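Long-range contacts in DUF5625 domain-containing protein (Sulfurospirillum deleyianum, PDB 3NKG), which is of unknown function but belongs to the DUF5625 family and folds largely as two antiparallel beta sheets: residues A[30-40]-A[131-140]; A[9-17]-A[149-159]. All coordinates share one frame; numbering follows the deposited sequence. Where two conformers were deposited one is given.

Contact 1 of 2, residues A[30-40]-A[131-140]; sequences WSYHLILQFAV and YTRDITTISL. With ACY (acetic acid), chain C.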
loop_
_atom_site.group_PDB
_atom_site.type_symbol
_atom_site.label_atom_id
_atom_site.label_comp_id
_atom_site.label_asym_id
_atom_site.label_seq_id
_atom_site.Cartn_x
_atom_site.Cartn_y
_atom_site.Cartn_z
ATOM N N TRP A 30 11.646 -11.059 12.028
ATOM C CA TRP A 30 10.336 -11.649 11.773
ATOM C C TRP A 30 9.871 -11.268 10.361
ATOM O O TRP A 30 10.654 -10.726 9.559
ATOM C CB TRP A 30 9.344 -11.136 12.815
ATOM C CG TRP A 30 8.204 -12.048 13.075
ATOM C CD1 TRP A 30 6.919 -11.896 12.645
ATOM C CD2 TRP A 30 8.237 -13.265 13.831
ATOM N NE1 TRP A 30 6.148 -12.942 13.089
ATOM C CE2 TRP A 30 6.930 -13.794 13.813
ATOM C CE3 TRP A 30 9.245 -13.946 14.526
ATOM C CZ2 TRP A 30 6.602 -14.986 14.472
ATOM C CZ3 TRP A 30 8.915 -15.132 15.175
ATOM C CH2 TRP A 30 7.604 -15.641 15.139
ATOM N N SER A 31 8.610 -11.547 10.039
ATOM C CA SER A 31 8.086 -11.109 8.755
ATOM C C SER A 31 7.267 -9.850 8.992
ATOM O O SER A 31 6.692 -9.672 10.088
ATOM C CB SER A 31 7.237 -12.191 8.062
ATOM O OG SER A 31 6.122 -12.580 8.847
ATOM N N TYR A 32 7.239 -8.992 7.974
ATOM C CA TYR A 32 6.614 -7.674 8.061
ATOM C C TYR A 32 5.771 -7.391 6.857
ATOM O O TYR A 32 6.195 -7.595 5.724
ATOM C CB TYR A 32 7.662 -6.561 8.139
ATOM C CG TYR A 32 8.399 -6.572 9.435
ATOM C CD1 TYR A 32 9.443 -7.463 9.652
ATOM C CD2 TYR A 32 8.024 -5.721 10.470
ATOM C CE1 TYR A 32 10.119 -7.489 10.883
ATOM C CE2 TYR A 32 8.683 -5.735 11.673
ATOM C CZ TYR A 32 9.729 -6.626 11.885
ATOM O OH TYR A 32 10.384 -6.627 13.101
ATOM N N HIS A 33 4.586 -6.859 7.102
ATOM C CA HIS A 33 3.743 -6.404 6.019
ATOM C C HIS A 33 4.160 -5.013 5.576
ATOM O O HIS A 33 4.433 -4.145 6.417
ATOM C CB HIS A 33 2.284 -6.340 6.475
ATOM C CG HIS A 33 1.724 -7.660 6.884
ATOM N ND1 HIS A 33 1.875 -8.797 6.117
ATOM C CD2 HIS A 33 1.015 -8.027 7.978
ATOM C CE1 HIS A 33 1.284 -9.812 6.725
ATOM N NE2 HIS A 33 0.761 -9.373 7.859
ATOM N N LEU A 34 4.167 -4.809 4.257
ATOM C CA LEU A 34 4.353 -3.499 3.647
ATOM C C LEU A 34 3.035 -3.128 2.983
ATOM O O LEU A 34 2.524 -3.890 2.171
ATOM C CB LEU A 34 5.434 -3.549 2.573
ATOM C CG LEU A 34 6.790 -4.133 2.948
ATOM C CD1 LEU A 34 7.794 -3.795 1.868
ATOM C CD2 LEU A 34 7.254 -3.583 4.279
ATOM N N ILE A 35 2.477 -1.969 3.330
ATOM C CA ILE A 35 1.142 -1.619 2.835
ATOM C C ILE A 35 1.053 -0.138 2.560
ATOM O O ILE A 35 1.914 0.642 2.992
ATOM C CB ILE A 35 0.035 -1.952 3.877
ATOM C CG1 ILE A 35 0.079 -0.954 5.026
ATOM C CG2 ILE A 35 0.167 -3.410 4.411
ATOM C CD1 ILE A 35 -0.929 -1.214 6.123
ATOM N N LEU A 36 0.008 0.260 1.846
ATOM C CA LEU A 36 -0.307 1.669 1.728
ATOM C C LEU A 36 -1.590 1.921 2.490
ATOM O O LEU A 36 -2.566 1.160 2.343
ATOM C CB LEU A 36 -0.516 2.053 0.247
ATOM C CG LEU A 36 0.664 1.779 -0.673
ATOM C CD1 LEU A 36 0.267 2.105 -2.093
ATOM C CD2 LEU A 36 1.863 2.581 -0.239
ATOM N N GLN A 37 -1.615 3.001 3.268
ATOM C CA GLN A 37 -2.809 3.414 4.002
ATOM C C GLN A 37 -3.282 4.767 3.506
ATOM O O GLN A 37 -2.507 5.740 3.516
ATOM C CB GLN A 37 -2.513 3.533 5.496
ATOM C CG GLN A 37 -2.046 2.245 6.152
ATOM C CD GLN A 37 -1.835 2.415 7.648
ATOM O OE1 GLN A 37 -0.893 3.080 8.087
ATOM N NE2 GLN A 37 -2.725 1.830 8.436
ATOM N N PHE A 38 -4.550 4.818 3.092
ATOM C CA PHE A 38 -5.167 6.024 2.527
ATOM C C PHE A 38 -6.027 6.752 3.554
ATOM O O PHE A 38 -6.900 6.146 4.178
ATOM C CB PHE A 38 -6.061 5.631 1.350
ATOM C CG PHE A 38 -5.310 5.047 0.206
ATOM C CD1 PHE A 38 -4.698 3.793 0.328
ATOM C CD2 PHE A 38 -5.143 5.777 -0.966
ATOM C CE1 PHE A 38 -3.992 3.272 -0.722
ATOM C CE2 PHE A 38 -4.448 5.267 -2.012
ATOM C CZ PHE A 38 -3.865 4.018 -1.911
ATOM N N ALA A 39 -5.788 8.047 3.727
ATOM C CA ALA A 39 -6.688 8.880 4.545
ATOM C C ALA A 39 -8.015 9.139 3.841
ATOM O O ALA A 39 -8.080 9.223 2.613
ATOM C CB ALA A 39 -6.034 10.183 4.910
ATOM N N VAL A 40 -9.076 9.263 4.632
ATOM C CA VAL A 40 -10.429 9.403 4.108
ATOM C C VAL A 40 -11.170 10.393 5.002
ATOM O O VAL A 40 -10.897 10.459 6.204
ATOM C CB VAL A 40 -11.147 8.036 4.107
ATOM C CG1 VAL A 40 -12.570 8.178 3.649
ATOM C CG2 VAL A 40 -10.405 7.034 3.197
ATOM N N TYR A 131 -9.205 0.992 4.500
ATOM C CA TYR A 131 -8.692 1.799 3.391
ATOM C C TYR A 131 -7.216 1.555 3.155
ATOM O O TYR A 131 -6.411 2.489 3.140
ATOM C CB TYR A 131 -8.979 3.289 3.631
ATOM C CG TYR A 131 -10.465 3.556 3.742
ATOM C CD1 TYR A 131 -11.282 3.519 2.604
ATOM C CD2 TYR A 131 -11.059 3.834 4.971
ATOM C CE1 TYR A 131 -12.639 3.762 2.677
ATOM C CE2 TYR A 131 -12.440 4.073 5.060
ATOM C CZ TYR A 131 -13.217 4.032 3.911
ATOM O OH TYR A 131 -14.569 4.264 3.975
ATOM N N THR A 132 -6.860 0.289 2.989
ATOM C CA THR A 132 -5.461 -0.066 2.772
ATOM C C THR A 132 -5.288 -0.831 1.470
ATOM O O THR A 132 -6.216 -1.465 0.942
ATOM C CB THR A 132 -4.883 -0.971 3.916
ATOM O OG1 THR A 132 -5.554 -2.231 3.900
ATOM C CG2 THR A 132 -5.053 -0.330 5.279
ATOM N N ARG A 133 -4.080 -0.779 0.951
ATOM C CA ARG A 133 -3.721 -1.699 -0.105
ATOM C C ARG A 133 -2.457 -2.446 0.336
ATOM O O ARG A 133 -1.468 -1.821 0.740
ATOM C CB ARG A 133 -3.492 -0.982 -1.418
ATOM C CG ARG A 133 -2.897 -1.954 -2.416
ATOM C CD ARG A 133 -2.964 -1.474 -3.772
ATOM N NE ARG A 133 -4.322 -1.407 -4.328
ATOM C CZ ARG A 133 -4.571 -0.749 -5.452
ATOM N NH1 ARG A 133 -3.555 -0.118 -6.059
ATOM N NH2 ARG A 133 -5.803 -0.694 -5.959
ATOM N N ASP A 134 -2.530 -3.774 0.317
ATOM C CA ASP A 134 -1.440 -4.643 0.738
ATOM C C ASP A 134 -0.458 -4.790 -0.432
ATOM O O ASP A 134 -0.864 -5.127 -1.545
ATOM C CB ASP A 134 -2.000 -6.003 1.172
ATOM C CG ASP A 134 -2.686 -5.954 2.563
ATOM O OD1 ASP A 134 -2.540 -4.926 3.259
ATOM O OD2 ASP A 134 -3.368 -6.934 2.965
ATOM N N ILE A 135 0.823 -4.503 -0.196
ATOM C CA ILE A 135 1.838 -4.613 -1.247
ATOM C C ILE A 135 2.543 -5.968 -1.186
ATOM O O ILE A 135 2.503 -6.763 -2.141
ATOM C CB ILE A 135 2.927 -3.527 -1.129
ATOM C CG1 ILE A 135 2.349 -2.118 -1.185
ATOM C CG2 ILE A 135 3.953 -3.679 -2.228
ATOM C CD1 ILE A 135 3.282 -1.057 -0.587
ATOM N N THR A 136 3.209 -6.230 -0.067
ATOM C CA THR A 136 3.927 -7.492 0.089
ATOM C C THR A 136 4.221 -7.771 1.575
ATOM O O THR A 136 3.991 -6.922 2.445
ATOM C CB THR A 136 5.249 -7.512 -0.763
ATOM O OG1 THR A 136 5.781 -8.844 -0.834
ATOM C CG2 THR A 136 6.308 -6.569 -0.172
ATOM N N THR A 137 4.682 -8.984 1.844
ATOM C CA THR A 137 5.167 -9.368 3.171
ATOM C C THR A 137 6.607 -9.839 2.999
ATOM O O THR A 137 6.893 -10.645 2.109
ATOM C CB THR A 137 4.326 -10.516 3.733
ATOM O OG1 THR A 137 2.948 -10.129 3.764
ATOM C CG2 THR A 137 4.780 -10.894 5.152
ATOM N N ILE A 138 7.511 -9.348 3.843
ATOM C CA ILE A 138 8.929 -9.640 3.694
ATOM C C ILE A 138 9.566 -10.024 5.048
ATOM O O ILE A 138 9.287 -9.398 6.091
ATOM C CB ILE A 138 9.679 -8.427 3.095
ATOM C CG1 ILE A 138 11.168 -8.733 2.916
ATOM C CG2 ILE A 138 9.539 -7.226 4.000
ATOM C CD1 ILE A 138 11.962 -7.535 2.372
ATOM N N SER A 139 10.417 -11.048 5.029
ATOM C CA SER A 139 11.136 -11.434 6.237
ATOM C C SER A 139 12.381 -10.569 6.385
ATOM O O SER A 139 13.275 -10.637 5.547
ATOM C CB SER A 139 11.525 -12.920 6.220
ATOM O OG SER A 139 10.367 -13.735 6.224
ATOM N N LEU A 140 12.441 -9.778 7.462
ATOM C CA LEU A 140 13.606 -8.926 7.755
ATOM C C LEU A 140 14.250 -9.338 9.080
ATOM O O LEU A 140 13.547 -9.580 10.074
ATOM C CB LEU A 140 13.182 -7.453 7.837
ATOM C CG LEU A 140 12.552 -6.917 6.533
ATOM C CD1 LEU A 140 11.772 -5.610 6.743
ATOM C CD2 LEU A 140 13.621 -6.738 5.487
HETATM C C ACY C . -12.404 -0.310 2.874
HETATM O O ACY C . -12.179 -1.206 2.013
HETATM O OXT ACY C . -11.975 -0.253 4.068
HETATM C CH3 ACY C . -13.275 0.806 2.423
#
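Val40 and Tyr131 meet at the end of the strand pair, where the CG2 methyl of Val40 sits over one face of the Tyr131 ring. This is a CH-pi contact, 3.6 Å from CG2 to the ring centroid. Tyr131 CB lies 3.6 Å from Phe38 O. Its CG is closest to Val40 CG2. The opposite ring face carries an acetic acid molecule, probably from the crystallisation liquor. CD1 lies between Val40 CG2 and the acetic acid CH3, 3.4 Å from the latter. CZ is 3.6 Å from CH3, and OH 4.0 Å. The OXT of the molecule accepts from Tyr131 N, and Asn126 ND2 also bonds the molecule. Val54 of helix 49-58 packs on both Val40 and Tyr131.

Strands 30-38 and 132-140 run antiparallel. A classic beta bulge interrupts them: Ile135 and Thr136 both face Leu34. Leu34 O takes a bond from Ile135 N at 3.0 Å and a weak one from Thr136 N. At the bulge, Ile135 CD1 meets Leu36 CG, 3.9 Å away.

Beyond the bulge, His33 ND1 and Thr137 OG1 are hydrogen-bonded at 2.9 Å, with OG1 in the imidazole plane. Thr137 chi1 of -57° sets OG1 beside its own backbone N, facing the ring edge.

Contact 2 of 2, residues A[9-17]-A[149-159]; sequences IPIDLSQAG and IENIEAFSEMI
Asn151 reaches across to the loop 12-17 with its amide. ND2 donates to Gln15 O at 3.0 Å, and this acceptor lies in the amide plane. The donor stands well above the carbonyl plane of Gln15. ND2 also bonds Glu153 O in its own segment, at 2.7 Å. The side chain thus ties the loop to the turn that follows strand 143-151. The other amide atom, OD1, meets an apolar neighbour: Leu13 CD2 is 3.4 Å away. CG lies anti to the backbone N of Asn151 (chi1 176°), which extends the amide toward the loop.

Backbone bonds flank this amide. Phe155 N donates to Leu13 O at 3.0 Å. Gly17 N makes a weak bond to Asn151 O. Between them, Ala16 CB packs against Ile152 O and the methyl of Ala154.

Leu13 CB rests on CG of the selenomethionine Met158, 3.8 Å away, and the two side chains point the same way. Next to Leu13, Ser14 CB packs on Ile159 CG1. Farther back, Ile9 CD1 meets Ile149 CD1 at 3.9 Å, joining two strands that belong to different sheets.

The second shell shapes the loop. Asp12 OD1 accepts from Ser14 N in an Asx turn. Ser14 OG donates to the same oxygen at 2.6 Å, on its syn lone pair. Asp12 O is held by Ser18 OG. A water links Gly17 O to Glu150 OE2.

The hydrogen bonds that cross between the two segments all end on backbone carbonyl oxygens. The Asn151 amide does double duty: its one ND2 serves both Gln15 O and Glu153 O. Two backbone carbonyls are thereby satisfied, and the amide rotation is held with OD1 turned to Leu13 CD2.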
loop_
_atom_site.group_PDB
_atom_site.type_symbol
_atom_site.label_atom_id
_atom_site.label_comp_id
_atom_site.label_asym_id
_atom_site.label_seq_id
_atom_site.Cartn_x
_atom_site.Cartn_y
_atom_site.Cartn_z
ATOM N N ILE A 9 5.589 6.096 6.439
ATOM C CA ILE A 9 6.339 7.023 5.618
ATOM C C ILE A 9 5.350 7.695 4.656
ATOM O O ILE A 9 4.775 7.028 3.800
ATOM C CB ILE A 9 7.436 6.253 4.842
ATOM C CG1 ILE A 9 8.445 5.634 5.810
ATOM C CG2 ILE A 9 8.161 7.127 3.816
ATOM C CD1 ILE A 9 9.382 4.640 5.144
ATOM N N PRO A 10 5.131 9.010 4.811
ATOM C CA PRO A 10 4.191 9.682 3.914
ATOM C C PRO A 10 4.702 9.661 2.494
ATOM O O PRO A 10 5.871 9.952 2.265
ATOM C CB PRO A 10 4.157 11.122 4.445
ATOM C CG PRO A 10 4.492 10.984 5.897
ATOM C CD PRO A 10 5.558 9.894 5.911
ATOM N N ILE A 11 3.835 9.308 1.548
ATOM C CA ILE A 11 4.195 9.375 0.141
ATOM C C ILE A 11 3.130 10.114 -0.681
ATOM O O ILE A 11 1.982 10.272 -0.243
ATOM C CB ILE A 11 4.409 7.990 -0.445
ATOM C CG1 ILE A 11 3.113 7.189 -0.376
ATOM C CG2 ILE A 11 5.512 7.270 0.325
ATOM C CD1 ILE A 11 3.222 5.874 -1.095
ATOM N N ASP A 12 3.531 10.531 -1.879
ATOM C CA ASP A 12 2.718 11.354 -2.770
ATOM C C ASP A 12 2.405 10.600 -4.061
ATOM O O ASP A 12 3.246 10.544 -4.958
ATOM C CB ASP A 12 3.505 12.616 -3.119
ATOM C CG ASP A 12 2.715 13.566 -4.021
ATOM O OD1 ASP A 12 1.570 13.221 -4.410
ATOM O OD2 ASP A 12 3.231 14.663 -4.325
ATOM N N LEU A 13 1.191 10.053 -4.176
ATOM C CA LEU A 13 0.817 9.289 -5.371
ATOM C C LEU A 13 0.308 10.165 -6.518
ATOM O O LEU A 13 -0.041 9.642 -7.570
ATOM C CB LEU A 13 -0.286 8.274 -5.046
ATOM C CG LEU A 13 -0.077 7.211 -3.972
ATOM C CD1 LEU A 13 -1.252 6.253 -4.066
ATOM C CD2 LEU A 13 1.224 6.470 -4.186
ATOM N N SER A 14 0.251 11.482 -6.324
ATOM C CA SER A 14 -0.251 12.373 -7.386
ATOM C C SER A 14 0.849 12.752 -8.390
ATOM O O SER A 14 0.557 13.265 -9.462
ATOM C CB SER A 14 -0.875 13.641 -6.785
ATOM O OG SER A 14 0.126 14.434 -6.158
ATOM N N GLN A 15 2.117 12.495 -8.044
ATOM C CA GLN A 15 3.251 12.859 -8.910
ATOM C C GLN A 15 4.082 11.652 -9.371
ATOM O O GLN A 15 4.602 10.914 -8.542
ATOM C CB GLN A 15 4.182 13.848 -8.190
ATOM C CG GLN A 15 3.568 15.214 -7.912
ATOM C CD GLN A 15 3.325 16.013 -9.186
ATOM O OE1 GLN A 15 4.259 16.305 -9.935
ATOM N NE2 GLN A 15 2.066 16.368 -9.439
ATOM N N ALA A 16 4.244 11.488 -10.685
ATOM C CA ALA A 16 5.122 10.444 -11.242
ATOM C C ALA A 16 6.549 10.641 -10.755
ATOM O O ALA A 16 7.021 11.774 -10.678
ATOM C CB ALA A 16 5.061 10.440 -12.787
ATOM N N GLY A 17 7.234 9.552 -10.394
ATOM C CA GLY A 17 8.631 9.653 -9.985
ATOM C C GLY A 17 8.888 10.242 -8.605
ATOM O O GLY A 17 10.038 10.518 -8.242
ATOM N N ILE A 149 11.220 4.447 -1.519
ATOM C CA ILE A 149 9.911 4.155 -2.092
ATOM C C ILE A 149 9.616 5.184 -3.173
ATOM O O ILE A 149 9.638 6.384 -2.912
ATOM C CB ILE A 149 8.773 4.175 -1.044
ATOM C CG1 ILE A 149 9.061 3.201 0.099
ATOM C CG2 ILE A 149 7.411 3.808 -1.734
ATOM C CD1 ILE A 149 9.747 3.830 1.311
ATOM N N GLU A 150 9.377 4.698 -4.389
ATOM C CA GLU A 150 9.137 5.549 -5.532
ATOM C C GLU A 150 7.766 5.236 -6.119
ATOM O O GLU A 150 7.442 4.079 -6.407
ATOM C CB GLU A 150 10.226 5.349 -6.599
ATOM C CG GLU A 150 9.900 6.031 -7.945
ATOM C CD GLU A 150 11.082 6.079 -8.940
ATOM O OE1 GLU A 150 12.138 5.463 -8.675
ATOM O OE2 GLU A 150 10.953 6.752 -9.997
ATOM N N ASN A 151 6.954 6.278 -6.253
ATOM C CA ASN A 151 5.681 6.194 -6.953
ATOM C C ASN A 151 5.925 6.403 -8.447
ATOM O O ASN A 151 6.381 7.471 -8.876
ATOM C CB ASN A 151 4.694 7.238 -6.410
ATOM C CG ASN A 151 3.397 7.258 -7.176
ATOM O OD1 ASN A 151 2.662 6.258 -7.213
ATOM N ND2 ASN A 151 3.110 8.390 -7.820
ATOM N N ILE A 152 5.644 5.381 -9.250
ATOM C CA ILE A 152 5.962 5.448 -10.682
ATOM C C ILE A 152 4.990 6.327 -11.502
ATOM O O ILE A 152 5.424 7.165 -12.304
ATOM C CB ILE A 152 6.081 4.027 -11.315
ATOM C CG1 ILE A 152 7.112 3.188 -10.548
ATOM C CG2 ILE A 152 6.457 4.103 -12.794
ATOM C CD1 ILE A 152 8.533 3.727 -10.643
ATOM N N GLU A 153 3.687 6.147 -11.305
ATOM C CA GLU A 153 2.697 6.887 -12.104
ATOM C C GLU A 153 1.963 7.968 -11.317
ATOM O O GLU A 153 1.763 7.848 -10.100
ATOM C CB GLU A 153 1.633 5.951 -12.695
ATOM C CG GLU A 153 2.135 4.888 -13.651
ATOM C CD GLU A 153 0.985 4.036 -14.207
ATOM O OE1 GLU A 153 -0.198 4.485 -14.151
ATOM O OE2 GLU A 153 1.268 2.921 -14.700
ATOM N N ALA A 154 1.504 8.987 -12.042
ATOM C CA ALA A 154 0.708 10.074 -11.464
ATOM C C ALA A 154 -0.770 9.675 -11.388
ATOM O O ALA A 154 -1.335 9.215 -12.384
ATOM C CB ALA A 154 0.858 11.327 -12.330
ATOM N N PHE A 155 -1.388 9.845 -10.212
ATOM C CA PHE A 155 -2.832 9.619 -10.050
ATOM C C PHE A 155 -3.534 10.898 -9.590
ATOM O O PHE A 155 -3.372 11.342 -8.458
ATOM C CB PHE A 155 -3.097 8.430 -9.102
ATOM C CG PHE A 155 -2.590 7.141 -9.662
ATOM C CD1 PHE A 155 -3.359 6.415 -10.584
ATOM C CD2 PHE A 155 -1.323 6.699 -9.348
ATOM C CE1 PHE A 155 -2.877 5.244 -11.150
ATOM C CE2 PHE A 155 -0.818 5.515 -9.917
ATOM C CZ PHE A 155 -1.590 4.791 -10.810
ATOM N N SER A 156 -4.277 11.510 -10.500
ATOM C CA SER A 156 -4.897 12.794 -10.223
ATOM C C SER A 156 -5.938 12.684 -9.112
ATOM O O SER A 156 -6.180 13.658 -8.414
ATOM C CB SER A 156 -5.524 13.384 -11.494
ATOM O OG SER A 156 -6.650 12.636 -11.929
ATOM N N GLU A 157 -6.543 11.503 -8.954
ATOM C CA GLU A 157 -7.432 11.239 -7.811
ATOM C C GLU A 157 -6.747 11.432 -6.449
ATOM O O GLU A 157 -7.412 11.659 -5.436
ATOM C CB GLU A 157 -7.982 9.811 -7.859
ATOM C CG GLU A 157 -8.518 9.396 -9.205
ATOM C CD GLU A 157 -7.517 8.564 -10.014
ATOM O OE1 GLU A 157 -6.407 9.055 -10.337
ATOM O OE2 GLU A 157 -7.868 7.416 -10.350
HETATM N N MSE A 158 -5.426 11.321 -6.418
HETATM C CA MSE A 158 -4.702 11.361 -5.158
HETATM C C MSE A 158 -4.160 12.750 -4.867
HETATM O O MSE A 158 -3.445 12.954 -3.896
HETATM C CB MSE A 158 -3.559 10.354 -5.207
HETATM C CG MSE A 158 -4.064 8.923 -5.339
HETATM SE SE MSE A 158 -4.876 8.452 -3.610
HETATM C CE MSE A 158 -6.644 7.775 -4.138
ATOM N N ILE A 159 -4.496 13.719 -5.708
ATOM C CA ILE A 159 -4.011 15.065 -5.452
ATOM C C ILE A 159 -4.549 15.563 -4.096
ATOM O O ILE A 159 -5.746 15.485 -3.836
ATOM C CB ILE A 159 -4.430 16.046 -6.578
ATOM C CG1 ILE A 159 -3.710 15.706 -7.888
ATOM C CG2 ILE A 159 -4.118 17.482 -6.178
ATOM C CD1 ILE A 159 -4.252 16.548 -9.102
HETATM O O HOH W 1 12.089 9.684 -9.894
#

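Contact 1 is nested along the chain inside the loop closed by contact 2. Their centres are about 16 Å apart, yet they touch through apolar side chains. Phe38 CE2 lies 3.6 Å from Met158 SE. The same ring atom, Phe38 CE2, is 3.9 Å from Leu13 CD1. Leu36 CD2 is 3.7 Å from Ile11 CD1. Contact 1 pairs strands within one four-stranded sheet, and strand 7-11 of contact 2 is the opposite outer strand of that sheet. Strand 143-151 follows 132-140 but belongs to the second sheet. The function is unknown, so neither contact can be tied to an active site. Two acetic acid molecules, near Tyr131 and Tyr32, and a glycerol at Ser139, all probably from the crystallisation liquor, lie at contact 1.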